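Local coordinates for protein BIM1 (Saccharomyces cerevisiae, PDB 2QJX) that binds microtubules, tracking their growing plus ends, through an N-terminal calponin homology domain of the EB1 family, the part described here, at residues 32-40 / 63-71. Residues are numbered along the deposited sequence; the frame is centred on the assembly and turned at random.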
# COMPACT_ATOMS: atom_id res chain seq x y z
N GLU A 32 7.56 7.96 -1.86
CA GLU A 32 7.75 7.11 -0.68
C GLU A 32 6.88 5.85 -0.73
O GLU A 32 7.16 4.88 -0.03
CB GLU A 32 7.45 7.89 0.60
CG GLU A 32 8.45 9.01 0.86
CD GLU A 32 8.07 9.87 2.05
OE1 GLU A 32 8.07 9.35 3.18
OE2 GLU A 32 7.77 11.07 1.84
N CYS A 33 5.84 5.87 -1.54
CA CYS A 33 4.97 4.70 -1.66
C CYS A 33 5.65 3.61 -2.47
O CYS A 33 5.16 2.48 -2.55
CB CYS A 33 3.65 5.08 -2.33
SG CYS A 33 2.61 6.13 -1.31
N GLY A 34 6.79 3.94 -3.07
CA GLY A 34 7.49 2.96 -3.87
C GLY A 34 7.98 1.74 -3.09
O GLY A 34 8.27 0.71 -3.70
N THR A 35 8.05 1.84 -1.76
CA THR A 35 8.54 0.72 -0.95
C THR A 35 7.52 -0.41 -0.89
O THR A 35 7.85 -1.52 -0.48
CB THR A 35 8.87 1.14 0.50
OG1 THR A 35 7.65 1.38 1.22
CG2 THR A 35 9.72 2.39 0.51
N GLY A 36 6.29 -0.11 -1.30
CA GLY A 36 5.24 -1.11 -1.30
C GLY A 36 4.54 -1.40 0.01
O GLY A 36 3.51 -2.08 0.03
N ALA A 37 5.08 -0.89 1.12
CA ALA A 37 4.49 -1.13 2.43
C ALA A 37 3.07 -0.55 2.56
O ALA A 37 2.15 -1.25 2.99
CB ALA A 37 5.40 -0.55 3.51
N ALA A 38 2.90 0.71 2.20
CA ALA A 38 1.59 1.35 2.28
C ALA A 38 0.57 0.64 1.40
O ALA A 38 -0.58 0.46 1.79
CB ALA A 38 1.69 2.83 1.89
N TYR A 39 0.98 0.23 0.20
CA TYR A 39 0.09 -0.47 -0.72
C TYR A 39 -0.45 -1.73 -0.04
O TYR A 39 -1.65 -2.02 -0.11
CB TYR A 39 0.83 -0.85 -2.00
CG TYR A 39 1.31 0.32 -2.83
CD1 TYR A 39 2.37 0.18 -3.71
CD2 TYR A 39 0.70 1.58 -2.72
CE1 TYR A 39 2.83 1.26 -4.47
CE2 TYR A 39 1.14 2.66 -3.47
CZ TYR A 39 2.21 2.49 -4.35
OH TYR A 39 2.67 3.57 -5.08
N CYS A 40 0.44 -2.48 0.60
CA CYS A 40 0.04 -3.70 1.29
C CYS A 40 -1.00 -3.40 2.35
O CYS A 40 -2.01 -4.09 2.44
CB CYS A 40 1.24 -4.36 1.97
SG CYS A 40 2.34 -5.26 0.87
N TYR A 63 15.79 -4.77 -1.50
CA TYR A 63 15.46 -6.18 -1.41
C TYR A 63 14.27 -6.38 -0.48
O TYR A 63 13.52 -7.35 -0.62
CB TYR A 63 16.67 -7.00 -0.95
CG TYR A 63 16.87 -7.09 0.55
CD1 TYR A 63 16.17 -8.02 1.31
CD2 TYR A 63 17.79 -6.27 1.20
CE1 TYR A 63 16.37 -8.14 2.68
CE2 TYR A 63 18.01 -6.38 2.56
CZ TYR A 63 17.29 -7.31 3.30
OH TYR A 63 17.51 -7.43 4.65
N GLU A 64 14.08 -5.44 0.45
CA GLU A 64 12.96 -5.50 1.37
C GLU A 64 11.69 -5.04 0.66
O GLU A 64 10.61 -5.56 0.93
CB GLU A 64 13.23 -4.62 2.61
CG GLU A 64 14.39 -5.13 3.47
CD GLU A 64 14.66 -4.25 4.67
OE1 GLU A 64 14.90 -3.04 4.48
OE2 GLU A 64 14.64 -4.76 5.81
N PHE A 65 11.81 -4.07 -0.25
CA PHE A 65 10.65 -3.59 -0.99
C PHE A 65 10.12 -4.75 -1.83
O PHE A 65 8.91 -4.91 -2.01
CB PHE A 65 11.00 -2.46 -1.97
CG PHE A 65 11.71 -1.28 -1.36
CD1 PHE A 65 11.75 -1.09 0.02
CD2 PHE A 65 12.34 -0.35 -2.18
CE1 PHE A 65 12.39 0.01 0.58
CE2 PHE A 65 12.99 0.76 -1.64
CZ PHE A 65 13.02 0.94 -0.26
N GLN A 66 11.05 -5.55 -2.34
CA GLN A 66 10.70 -6.69 -3.18
C GLN A 66 9.76 -7.64 -2.44
O GLN A 66 8.82 -8.18 -3.04
CB GLN A 66 11.96 -7.45 -3.61
CG GLN A 66 11.77 -8.27 -4.88
CD GLN A 66 11.68 -7.39 -6.13
OE1 GLN A 66 12.60 -6.63 -6.44
NE2 GLN A 66 10.57 -7.50 -6.85
N THR A 67 10.02 -7.84 -1.15
CA THR A 67 9.20 -8.71 -0.32
C THR A 67 7.80 -8.12 -0.18
O THR A 67 6.80 -8.84 -0.22
CB THR A 67 9.81 -8.87 1.09
OG1 THR A 67 10.97 -9.70 1.01
CG2 THR A 67 8.81 -9.50 2.05
N ASN A 68 7.72 -6.80 -0.02
CA ASN A 68 6.43 -6.15 0.11
C ASN A 68 5.62 -6.35 -1.16
O ASN A 68 4.42 -6.64 -1.10
CB ASN A 68 6.59 -4.66 0.39
CG ASN A 68 7.26 -4.39 1.72
OD1 ASN A 68 7.26 -5.25 2.60
ND2 ASN A 68 7.81 -3.20 1.88
N TYR A 69 6.27 -6.21 -2.31
CA TYR A 69 5.56 -6.39 -3.56
C TYR A 69 5.13 -7.83 -3.81
O TYR A 69 4.09 -8.07 -4.43
CB TYR A 69 6.41 -5.86 -4.72
CG TYR A 69 6.36 -4.35 -4.81
CD1 TYR A 69 7.44 -3.56 -4.43
CD2 TYR A 69 5.19 -3.72 -5.22
CE1 TYR A 69 7.36 -2.17 -4.45
CE2 TYR A 69 5.09 -2.33 -5.25
CZ TYR A 69 6.17 -1.57 -4.86
OH TYR A 69 6.06 -0.20 -4.87
N LYS A 70 5.90 -8.80 -3.33
CA LYS A 70 5.49 -10.18 -3.52
C LYS A 70 4.27 -10.46 -2.64
O LYS A 70 3.38 -11.22 -3.02
CB LYS A 70 6.66 -11.12 -3.20
CG LYS A 70 7.74 -11.04 -4.28
CD LYS A 70 8.88 -12.02 -4.10
CE LYS A 70 9.83 -11.93 -5.30
NZ LYS A 70 11.08 -12.73 -5.12
N ILE A 71 4.23 -9.81 -1.48
CA ILE A 71 3.09 -9.95 -0.57
C ILE A 71 1.88 -9.29 -1.23
O ILE A 71 0.77 -9.83 -1.18
CB ILE A 71 3.37 -9.28 0.79
CG1 ILE A 71 4.36 -10.14 1.59
CG2 ILE A 71 2.07 -9.10 1.58
CD1 ILE A 71 4.93 -9.45 2.85
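Asn68 and Tyr69, neighbours on helix 62-78, take hold of two successive carbonyls in the 3-10 turn ending at Thr35, just before helix 37-47, a worked example of side chains satisfying backbone oxygens where a helix begins. Asn68 ND2 donates to Thr35 O at 2.9 Å in a nearly straight bond (170°), with the oxygen close to the amide plane but the donor raised above the carbonyl plane. Tyr69 OH donates to Gly34 O at 2.7 Å from well above the carbonyl plane; this oxygen lies at the ring's edge, while Gly36 CA makes a CH-pi contact over a face, 4.1 Å from the ring centroid. Gly36, the N-cap, suits its positive phi (81°) and has no CB to press against Asn68 and Tyr69. At Phe65, nearly one turn before Asn68, a second CH-pi contact forms: chi1 of 73° puts Thr35 CG2 anti to the carbonyl carbon, carrying the methyl over one ring face, 3.6 Å from Phe65 CE1. Toward Ile71, Cys40 SG approaches Asn68 O at 3.2 Å and Ile71 CG2 at 3.9 Å. Tyr39 touches Tyr69 and hydrogen-bonds Asn98 on helix 95-112.

Farther out, Lys56 N at Asn68 OD1 joins Thr35 O at ND2 in holding the amide's rotation. Two helices of the all-helical calponin homology fold are thus joined through a buried helix start.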